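PDB 6RW7: carbohydrate binding module family 33 and 10 domain protein from Teredinibacter turnerae, which acts as a copper-dependent AA10 lytic polysaccharide monooxygenase, probably on cellulose, with this chain corresponding to its LPMO domain. Local coordinates for residues A[64-70]-A[130-136]; A[109-115]-A[143-149]. All coordinates share one frame; numbering follows the deposited sequence.

Overall arrangement
Two contacts that interlock along the chain, without touching in space, illustrate how an AA10 domain is held together. From the N terminus, residues 64-70 come first, in the long loop between strands 52-54 and 89-90. Residues 109-115 follow and lead into strand 111-118. Past that strand, residues 130-136 return to 64-70 and close interaction 1; residues 143-149, at the end of strand 142-145, then pair with 109-115 and close interaction 2. The segments therefore alternate and the two closures cross. Their centres lie about 23 Å apart: interaction 1 ties the loop after strand 52-54 to the loop between strands 111-118 and 142-145, and interaction 2 joins those two strands in the mixed sheet.

Interaction 1 of 2, residues A[64-70]-A[130-136]; sequences TEHVCGF and ELTWADF
Trp133 meets Val67 with a ring face and Thr64 with its indole edge. Val67 CG2 stands over the middle of the six-membered ring of Trp133, 3.9 Å from its centroid, a well-centred CH-pi contact. With CG1 anti to the backbone N (chi1 173°), Val67 offers its other methyl to Phe136, 3.7 Å from CG1 to CE1. At the edge, Trp133 NE1 donates to Thr64 OG1 (3.0 Å), which lies near the indole plane, and weakly to Thr64 O. Phe70 adds CE1 at 3.4 Å from Trp133 CZ2, the rings meeting rim to rim with planes 74° apart. An alanine here in place of Trp133 removes the indole, which would probably leave Thr64 OG1 without its N-H donor and open a gap between Val67 and Phe70. In a separate polar contact, His66 ND1 bonds almost straight (172°) to Glu130 OE1 at 2.7 Å, on the syn side, ring and carboxylate nearly coplanar.

Thr64 is itself held by its hydroxyl, which donates to His66 O (2.8 Å). A water accepts the Val67 N-H and lies within hydrogen-bonding distance of Glu130 OE1 and Leu131 O.

Around this loop-to-loop packing, Cys68 is joined by a disulfide to Cys198 of strand 193-202, Trp133 meets Phe182 of strand 178-187 edge-to-face, and Leu131 leans on Arg10 of helix 10-17.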
ATOM      1  N   THR A  64       4.749   1.170 -15.527  1.00 14.71           N
ATOM      2  CA  THR A  64       5.539   1.922 -14.518  1.00 13.50           C
ATOM      3  C   THR A  64       6.881   1.241 -14.239  1.00 14.37           C
ATOM      4  O   THR A  64       6.947  -0.000 -14.228  1.00 15.19           O
ATOM      5  CB  THR A  64       4.812   2.197 -13.199  1.00 13.26           C
ATOM      6  OG1 THR A  64       4.534   0.981 -12.501  1.00 12.30           O
ATOM      7  CG2 THR A  64       3.550   2.993 -13.421  1.00 14.10           C
ATOM      8  N   GLU A  65       7.908   2.044 -13.962  1.00 14.98           N
ATOM      9  CA  GLU A  65       9.251   1.580 -13.543  1.00 15.68           C
ATOM     10  C   GLU A  65       9.154   1.017 -12.129  1.00 16.07           C
ATOM     11  O   GLU A  65       9.820   0.002 -11.818  1.00 18.04           O
ATOM     12  CB  GLU A  65      10.271   2.721 -13.525  1.00 16.37           C
ATOM     13  N   HIS A  66       8.353   1.666 -11.289  1.00 13.89           N
ATOM     14  CA  HIS A  66       8.287   1.365  -9.841  1.00 13.43           C
ATOM     15  C   HIS A  66       6.926   0.786  -9.462  1.00 11.54           C
ATOM     16  O   HIS A  66       5.898   1.084 -10.099  1.00 11.83           O
ATOM     17  CB  HIS A  66       8.599   2.612  -9.010  1.00 14.01           C
ATOM     18  CG  HIS A  66       9.860   3.314  -9.392  1.00 14.83           C
ATOM     19  ND1 HIS A  66      11.105   2.903  -8.932  1.00 15.97           N
ATOM     20  CD2 HIS A  66      10.072   4.388 -10.195  1.00 15.99           C
ATOM     21  CE1 HIS A  66      12.028   3.721  -9.436  1.00 16.16           C
ATOM     22  NE2 HIS A  66      11.415   4.640 -10.205  1.00 16.64           N
ATOM     23  N   VAL A  67       6.938  -0.030  -8.414  1.00 11.32           N
ATOM     24  CA  VAL A  67       5.712  -0.647  -7.863  1.00 11.00           C
ATOM     25  C   VAL A  67       5.087   0.281  -6.817  1.00 10.04           C
ATOM     26  O   VAL A  67       4.078   0.928  -7.113  1.00 10.53           O
ATOM     27  CB  VAL A  67       6.050  -2.036  -7.304  1.00 10.99           C
ATOM     28  CG1 VAL A  67       4.847  -2.608  -6.582  1.00 11.43           C
ATOM     29  CG2 VAL A  67       6.558  -2.961  -8.422  1.00 11.46           C
ATOM     30  N   CYS A  68       5.656   0.362  -5.623  1.00 10.24           N
ATOM     31  CA  CYS A  68       4.967   0.988  -4.463  1.00 10.84           C
ATOM     32  C   CYS A  68       4.696   2.473  -4.736  1.00 10.52           C
ATOM     33  O   CYS A  68       3.634   2.943  -4.321  1.00 11.48           O
ATOM     34  CB  CYS A  68       5.748   0.780  -3.182  1.00 11.43           C
ATOM     35  SG  CYS A  68       5.898  -0.985  -2.805  1.00 12.25           S
ATOM     36  N   GLY A  69       5.627   3.174  -5.388  1.00 10.43           N
ATOM     37  CA  GLY A  69       5.471   4.609  -5.690  1.00 10.17           C
ATOM     38  C   GLY A  69       4.625   4.831  -6.927  1.00 10.75           C
ATOM     39  O   GLY A  69       4.198   5.968  -7.170  1.00 10.61           O
ATOM     40  N   PHE A  70       4.476   3.786  -7.750  1.00 10.00           N
ATOM     41  CA  PHE A  70       3.726   3.769  -9.035  1.00 10.46           C
ATOM     42  C   PHE A  70       4.100   4.964  -9.935  1.00 10.55           C
ATOM     43  O   PHE A  70       3.219   5.466 -10.662  1.00 11.17           O
ATOM     44  CB  PHE A  70       2.223   3.683  -8.771  1.00 10.68           C
ATOM     45  CG  PHE A  70       1.536   2.874  -9.833  1.00 10.42           C
ATOM     46  CD1 PHE A  70       1.630   1.489  -9.848  1.00 10.69           C
ATOM     47  CD2 PHE A  70       0.862   3.498 -10.866  1.00 10.52           C
ATOM     48  CE1 PHE A  70       1.035   0.748 -10.850  1.00 11.01           C
ATOM     49  CE2 PHE A  70       0.270   2.748 -11.868  1.00 10.18           C
ATOM     50  CZ  PHE A  70       0.343   1.377 -11.853  1.00 11.03           C
ATOM     51  N   GLU A 130      14.833  -3.044  -5.892  1.00 17.23           N
ATOM     52  CA  GLU A 130      13.428  -2.603  -5.940  1.00 16.07           C
ATOM     53  C   GLU A 130      12.552  -3.786  -6.349  1.00 15.61           C
ATOM     54  O   GLU A 130      12.966  -4.666  -7.131  1.00 14.86           O
ATOM     55  CB  GLU A 130      13.218  -1.468  -6.938  1.00 16.79           C
ATOM     56  CG  GLU A 130      13.745  -0.138  -6.443  1.00 18.39           C
ATOM     57  CD  GLU A 130      12.972   1.029  -7.010  1.00 21.30           C
ATOM     58  OE1 GLU A 130      11.785   0.832  -7.356  1.00 18.60           O
ATOM     59  OE2 GLU A 130      13.559   2.141  -7.102  1.00 21.29           O
ATOM     60  N   LEU A 131      11.329  -3.772  -5.865  1.00 12.93           N
ATOM     61  CA  LEU A 131      10.280  -4.654  -6.406  1.00 12.80           C
ATOM     62  C   LEU A 131      10.116  -4.369  -7.905  1.00 12.96           C
ATOM     63  O   LEU A 131      10.332  -3.237  -8.359  1.00 13.64           O
ATOM     64  CB  LEU A 131       8.980  -4.391  -5.651  1.00 12.53           C
ATOM     65  CG  LEU A 131       9.008  -4.763  -4.175  1.00 12.90           C
ATOM     66  CD1 LEU A 131       7.778  -4.176  -3.467  1.00 13.69           C
ATOM     67  CD2 LEU A 131       9.084  -6.277  -4.005  1.00 14.06           C
ATOM     68  N   THR A 132       9.769  -5.405  -8.655  1.00 13.37           N
ATOM     69  CA  THR A 132       9.432  -5.336 -10.087  1.00 13.40           C
ATOM     70  C   THR A 132       8.063  -5.960 -10.272  1.00 12.44           C
ATOM     71  O   THR A 132       7.620  -6.732  -9.385  1.00 12.13           O
ATOM     72  CB  THR A 132      10.457  -6.069 -10.969  1.00 15.29           C
ATOM     73  OG1 THR A 132      10.269  -7.477 -10.804  1.00 17.61           O
ATOM     74  CG2 THR A 132      11.878  -5.683 -10.639  1.00 16.16           C
ATOM     75  N   TRP A 133       7.433  -5.692 -11.408  1.00 12.41           N
ATOM     76  CA  TRP A 133       6.115  -6.286 -11.717  1.00 12.25           C
ATOM     77  C   TRP A 133       6.242  -7.808 -11.835  1.00 13.05           C
ATOM     78  O   TRP A 133       5.254  -8.503 -11.540  1.00 13.48           O
ATOM     79  CB  TRP A 133       5.455  -5.638 -12.936  1.00 12.03           C
ATOM     80  CG  TRP A 133       5.081  -4.231 -12.601  1.00 12.19           C
ATOM     81  CD1 TRP A 133       5.588  -3.098 -13.157  1.00 11.94           C
ATOM     82  CD2 TRP A 133       4.179  -3.810 -11.566  1.00 11.67           C
ATOM     83  NE1 TRP A 133       5.059  -2.003 -12.549  1.00 11.98           N
ATOM     84  CE2 TRP A 133       4.198  -2.401 -11.567  1.00 11.60           C
ATOM     85  CE3 TRP A 133       3.358  -4.467 -10.650  1.00 11.34           C
ATOM     86  CZ2 TRP A 133       3.432  -1.635 -10.696  1.00 11.14           C
ATOM     87  CZ3 TRP A 133       2.585  -3.713  -9.791  1.00 10.79           C
ATOM     88  CH2 TRP A 133       2.645  -2.313  -9.797  1.00 11.02           C
ATOM     89  N   ALA A 134       7.405  -8.325 -12.218  1.00 13.29           N
ATOM     90  CA  ALA A 134       7.615  -9.786 -12.320  1.00 13.72           C
ATOM     91  C   ALA A 134       7.471 -10.440 -10.935  1.00 12.99           C
ATOM     92  O   ALA A 134       7.199 -11.626 -10.879  1.00 13.37           O
ATOM     93  CB  ALA A 134       8.975 -10.060 -12.912  1.00 14.48           C
ATOM     94  N   ASP A 135       7.618  -9.691  -9.839  1.00 11.71           N
ATOM     95  CA  ASP A 135       7.457 -10.231  -8.469  1.00 11.92           C
ATOM     96  C   ASP A 135       5.978 -10.459  -8.144  1.00 11.15           C
ATOM     97  O   ASP A 135       5.710 -11.199  -7.184  1.00 11.43           O
ATOM     98  CB  ASP A 135       8.028  -9.270  -7.431  1.00 12.08           C
ATOM     99  CG  ASP A 135       9.529  -9.076  -7.520  1.00 14.27           C
ATOM    100  OD1 ASP A 135      10.220 -10.078  -7.858  1.00 14.41           O
ATOM    101  OD2 ASP A 135      10.013  -7.941  -7.209  1.00 14.42           O
ATOM    102  N   PHE A 136       5.056  -9.815  -8.855  1.00 11.15           N
ATOM    103  CA  PHE A 136       3.633  -9.744  -8.471  1.00 10.61           C
ATOM    104  C   PHE A 136       2.765 -10.571  -9.400  1.00 11.28           C
ATOM    105  O   PHE A 136       3.084 -10.745 -10.594  1.00 11.04           O
ATOM    106  CB  PHE A 136       3.122  -8.301  -8.480  1.00 10.87           C
ATOM    107  CG  PHE A 136       3.602  -7.550  -7.271  1.00 10.22           C
ATOM    108  CD1 PHE A 136       4.830  -6.901  -7.249  1.00 10.02           C
ATOM    109  CD2 PHE A 136       2.817  -7.498  -6.137  1.00 10.22           C
ATOM    110  CE1 PHE A 136       5.284  -6.260  -6.107  1.00  9.81           C
ATOM    111  CE2 PHE A 136       3.275  -6.853  -5.002  1.00  9.37           C
ATOM    112  CZ  PHE A 136       4.487  -6.214  -4.999  1.00 10.21           C
TER
HETATM  113  O   HOH W   1      11.299  -1.812 -10.444  1.00 23.99           O
HETATM  114  O   HOH W   2       9.627  -0.762  -7.590  1.00 14.96           O

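Interaction 2 of 2, residues A[109-115]-A[143-149]; sequences SDTEELV and DESIVPG
Ile146 turns its CG1 between its backbone N and carbonyl carbon (chi1 56°), which carries CD1 across to 3.3 Å from Thr111 O. The same kind of first torsion in Glu113 (chi1 60°), set against Asp143 with its CG anti to the backbone N, brings two carboxylates together with their planes nearly perpendicular, 4.0 Å between Glu113 OE1 and Asp143 OD1. A water donates to both oxygens, and Lys59 forms salt bridges with both residues, which probably offsets the like charges; Arg194 takes the other oxygen of Glu113.

Beneath these side chains lies antiparallel pairing. Leu114 and Glu144 form the hydrogen-bonded pair, with Leu114 N to Glu144 O at 2.9 Å and Glu144 N to Leu114 O at 3.0 Å, flanked by the non-hydrogen-bonded pairs Glu113 with Ser145 and Val115 with Asp143. On its other side, strand 111-118 pairs with strand 178-187, where Glu112 and Glu113 both face Gly186 in a classic beta bulge. The paired strands belong to the beta-sandwich core of the LPMO fold: Leu114 and Glu144 share a face and touch Val157 and Val168 of the opposing sheet.

Past the regular strand the pairing continues, with Ile146 N donating to Glu112 O (2.9 Å) and Gly149 N to Thr111 O (3.1 Å). Gly149 has positive phi, and its CA lies 3.1 Å from Ser109 O, where a CB would clash. A water joins Glu112 OE2 to Ile146 O. At this end Thr111 OG1 is hydrogen-bonded to the backbone O of His107, a residue that binds copper, and to Trp185 NE1.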
ATOM      1  N   SER A 109     -17.001  10.402  -0.783  1.00 12.67           N
ATOM      2  CA  SER A 109     -18.167  10.687  -1.657  1.00 13.01           C
ATOM      3  C   SER A 109     -17.960  10.207  -3.100  1.00 11.88           C
ATOM      4  O   SER A 109     -18.985   9.988  -3.769  1.00 13.10           O
ATOM      5  CB  SER A 109     -18.534  12.147  -1.623  1.00 13.77           C
ATOM      6  OG  SER A 109     -17.556  12.917  -2.309  1.00 14.92           O
ATOM      7  N   ASP A 110     -16.724  10.078  -3.594  1.00 11.88           N
ATOM      8  CA  ASP A 110     -16.485   9.591  -4.973  1.00 11.79           C
ATOM      9  C   ASP A 110     -15.446   8.461  -4.942  1.00 10.74           C
ATOM     10  O   ASP A 110     -14.883   8.167  -5.992  1.00 11.56           O
ATOM     11  CB  ASP A 110     -16.152  10.744  -5.932  1.00 12.78           C
ATOM     12  CG  ASP A 110     -14.907  11.512  -5.528  1.00 14.17           C
ATOM     13  OD1 ASP A 110     -14.257  11.131  -4.515  1.00 12.82           O
ATOM     14  OD2 ASP A 110     -14.590  12.508  -6.239  1.00 14.72           O
ATOM     15  N   THR A 111     -15.256   7.810  -3.794  1.00 10.25           N
ATOM     16  CA  THR A 111     -14.497   6.542  -3.757  1.00 10.61           C
ATOM     17  C   THR A 111     -15.166   5.541  -4.702  1.00 10.29           C
ATOM     18  O   THR A 111     -16.409   5.400  -4.634  1.00 10.93           O
ATOM     19  CB  THR A 111     -14.447   5.949  -2.347  1.00 10.81           C
ATOM     20  OG1 THR A 111     -13.526   6.747  -1.599  1.00 11.57           O
ATOM     21  CG2 THR A 111     -13.983   4.510  -2.350  1.00 10.99           C
ATOM     22  N   GLU A 112     -14.397   4.853  -5.534  1.00 10.71           N
ATOM     23  CA  GLU A 112     -14.960   3.851  -6.472  1.00 11.36           C
ATOM     24  C   GLU A 112     -14.393   2.453  -6.217  1.00 11.08           C
ATOM     25  O   GLU A 112     -15.190   1.485  -6.270  1.00 11.44           O
ATOM     26  CB  GLU A 112     -14.696   4.244  -7.918  1.00 12.62           C
ATOM     27  CG  GLU A 112     -15.326   3.247  -8.860  1.00 14.50           C
ATOM     28  CD  GLU A 112     -15.510   3.749 -10.273  1.00 15.78           C
ATOM     29  OE1 GLU A 112     -14.625   4.476 -10.761  1.00 17.10           O
ATOM     30  OE2 GLU A 112     -16.554   3.396 -10.885  1.00 18.93           O
ATOM     31  N   GLU A 113     -13.088   2.286  -6.008  1.00 10.65           N
ATOM     32  CA  GLU A 113     -12.615   0.892  -5.893  1.00 11.37           C
ATOM     33  C   GLU A 113     -11.381   0.783  -5.009  1.00 10.93           C
ATOM     34  O   GLU A 113     -10.627   1.740  -4.826  1.00 10.66           O
ATOM     35  CB  GLU A 113     -12.372   0.272  -7.265  1.00 12.48           C
ATOM     36  CG  GLU A 113     -11.340   1.030  -8.067  1.00 12.20           C
ATOM     37  CD  GLU A 113     -10.958   0.445  -9.414  1.00 13.10           C
ATOM     38  OE1 GLU A 113     -11.738  -0.351  -9.963  1.00 15.31           O
ATOM     39  OE2 GLU A 113      -9.851   0.741  -9.888  1.00 13.63           O
ATOM     40  N   LEU A 114     -11.237  -0.409  -4.470  1.00 10.76           N
ATOM     41  CA  LEU A 114     -10.086  -0.805  -3.636  1.00 11.30           C
ATOM     42  C   LEU A 114      -9.529  -2.064  -4.296  1.00 10.92           C
ATOM     43  O   LEU A 114     -10.283  -3.038  -4.462  1.00 11.64           O
ATOM     44  CB  LEU A 114     -10.557  -1.113  -2.210  1.00 12.38           C
ATOM     45  CG  LEU A 114     -11.072   0.023  -1.319  1.00 13.53           C
ATOM     46  CD1 LEU A 114     -10.028   1.076  -1.089  1.00 13.61           C
ATOM     47  CD2 LEU A 114     -12.402   0.604  -1.776  1.00 13.40           C
ATOM     48  N   VAL A 115      -8.273  -2.028  -4.709  1.00 10.20           N
ATOM     49  CA  VAL A 115      -7.641  -3.108  -5.509  1.00 10.38           C
ATOM     50  C   VAL A 115      -6.401  -3.579  -4.765  1.00  9.43           C
ATOM     51  O   VAL A 115      -5.677  -2.740  -4.248  1.00 10.10           O
ATOM     52  CB  VAL A 115      -7.303  -2.590  -6.923  1.00 10.93           C
ATOM     53  CG1 VAL A 115      -6.863  -3.702  -7.839  1.00 11.38           C
ATOM     54  CG2 VAL A 115      -8.481  -1.851  -7.543  1.00 12.15           C
ATOM     55  N   ASP A 143     -10.575  -7.077  -5.525  1.00 12.64           N
ATOM     56  CA  ASP A 143     -10.923  -5.922  -6.385  1.00 13.38           C
ATOM     57  C   ASP A 143     -12.389  -5.648  -6.098  1.00 13.65           C
ATOM     58  O   ASP A 143     -13.238  -6.427  -6.559  1.00 15.41           O
ATOM     59  CB  ASP A 143     -10.606  -6.204  -7.854  1.00 14.31           C
ATOM     60  CG  ASP A 143     -10.942  -5.053  -8.788  1.00 16.21           C
ATOM     61  OD1 ASP A 143     -11.421  -4.022  -8.323  1.00 19.81           O
ATOM     62  OD2 ASP A 143     -10.774  -5.230  -9.960  1.00 21.05           O
ATOM     63  N   GLU A 144     -12.643  -4.670  -5.240  1.00 12.64           N
ATOM     64  CA  GLU A 144     -13.991  -4.391  -4.725  1.00 12.01           C
ATOM     65  C   GLU A 144     -14.347  -2.976  -5.139  1.00 11.91           C
ATOM     66  O   GLU A 144     -13.640  -2.035  -4.713  1.00 12.50           O
ATOM     67  CB  GLU A 144     -14.041  -4.612  -3.223  1.00 11.82           C
ATOM     68  CG  GLU A 144     -13.787  -6.056  -2.843  1.00 12.38           C
ATOM     69  CD  GLU A 144     -14.817  -7.078  -3.297  1.00 14.89           C
ATOM     70  OE1 GLU A 144     -15.910  -6.690  -3.787  1.00 15.28           O
ATOM     71  OE2 GLU A 144     -14.504  -8.286  -3.216  1.00 15.12           O
ATOM     72  N   SER A 145     -15.460  -2.836  -5.847  1.00 11.65           N
ATOM     73  CA  SER A 145     -15.949  -1.517  -6.292  1.00 12.56           C
ATOM     74  C   SER A 145     -17.331  -1.217  -5.706  1.00 11.90           C
ATOM     75  O   SER A 145     -18.084  -2.135  -5.302  1.00 12.41           O
ATOM     76  CB  SER A 145     -15.929  -1.428  -7.789  1.00 14.32           C
ATOM     77  OG  SER A 145     -16.879  -2.298  -8.367  1.00 16.18           O
ATOM     78  N   ILE A 146     -17.615   0.070  -5.606  1.00 11.20           N
ATOM     79  CA  ILE A 146     -18.927   0.612  -5.178  1.00 11.52           C
ATOM     80  C   ILE A 146     -19.401   1.574  -6.260  1.00 11.45           C
ATOM     81  O   ILE A 146     -18.588   2.126  -6.997  1.00 11.79           O
ATOM     82  CB  ILE A 146     -18.855   1.316  -3.807  1.00 12.00           C
ATOM     83  CG1 ILE A 146     -17.814   2.435  -3.786  1.00 11.94           C
ATOM     84  CG2 ILE A 146     -18.641   0.305  -2.690  1.00 12.76           C
ATOM     85  CD1 ILE A 146     -17.916   3.277  -2.540  1.00 12.39           C
ATOM     86  N   VAL A 147     -20.710   1.711  -6.395  1.00 11.51           N
ATOM     87  CA  VAL A 147     -21.278   2.939  -6.998  1.00 12.26           C
ATOM     88  C   VAL A 147     -20.624   4.091  -6.245  1.00 11.97           C
ATOM     89  O   VAL A 147     -20.618   4.090  -5.009  1.00 11.32           O
ATOM     90  CB  VAL A 147     -22.807   2.942  -6.863  1.00 12.21           C
ATOM     91  CG1 VAL A 147     -23.395   4.280  -7.277  1.00 12.59           C
ATOM     92  CG2 VAL A 147     -23.416   1.818  -7.689  1.00 12.83           C
ATOM     93  N   PRO A 148     -19.996   5.073  -6.933  1.00 12.75           N
ATOM     94  CA  PRO A 148     -19.127   6.016  -6.235  1.00 12.66           C
ATOM     95  C   PRO A 148     -19.801   6.679  -5.028  1.00 12.52           C
ATOM     96  O   PRO A 148     -20.898   7.257  -5.136  1.00 12.78           O
ATOM     97  CB  PRO A 148     -18.735   7.002  -7.340  1.00 13.47           C
ATOM     98  CG  PRO A 148     -18.686   6.114  -8.559  1.00 13.24           C
ATOM     99  CD  PRO A 148     -19.910   5.221  -8.392  1.00 13.48           C
ATOM    100  N   GLY A 149     -19.170   6.534  -3.862  1.00 12.53           N
ATOM    101  CA  GLY A 149     -19.597   7.160  -2.603  1.00 12.46           C
ATOM    102  C   GLY A 149     -20.710   6.406  -1.894  1.00 12.44           C
ATOM    103  O   GLY A 149     -21.059   6.774  -0.765  1.00 13.10           O
TER
HETATM  104  O   HOH W   3     -18.541   1.842  -9.803  1.00 21.46           O
HETATM  105  O   HOH W   4     -13.251  -2.590  -9.336  1.00 22.25           O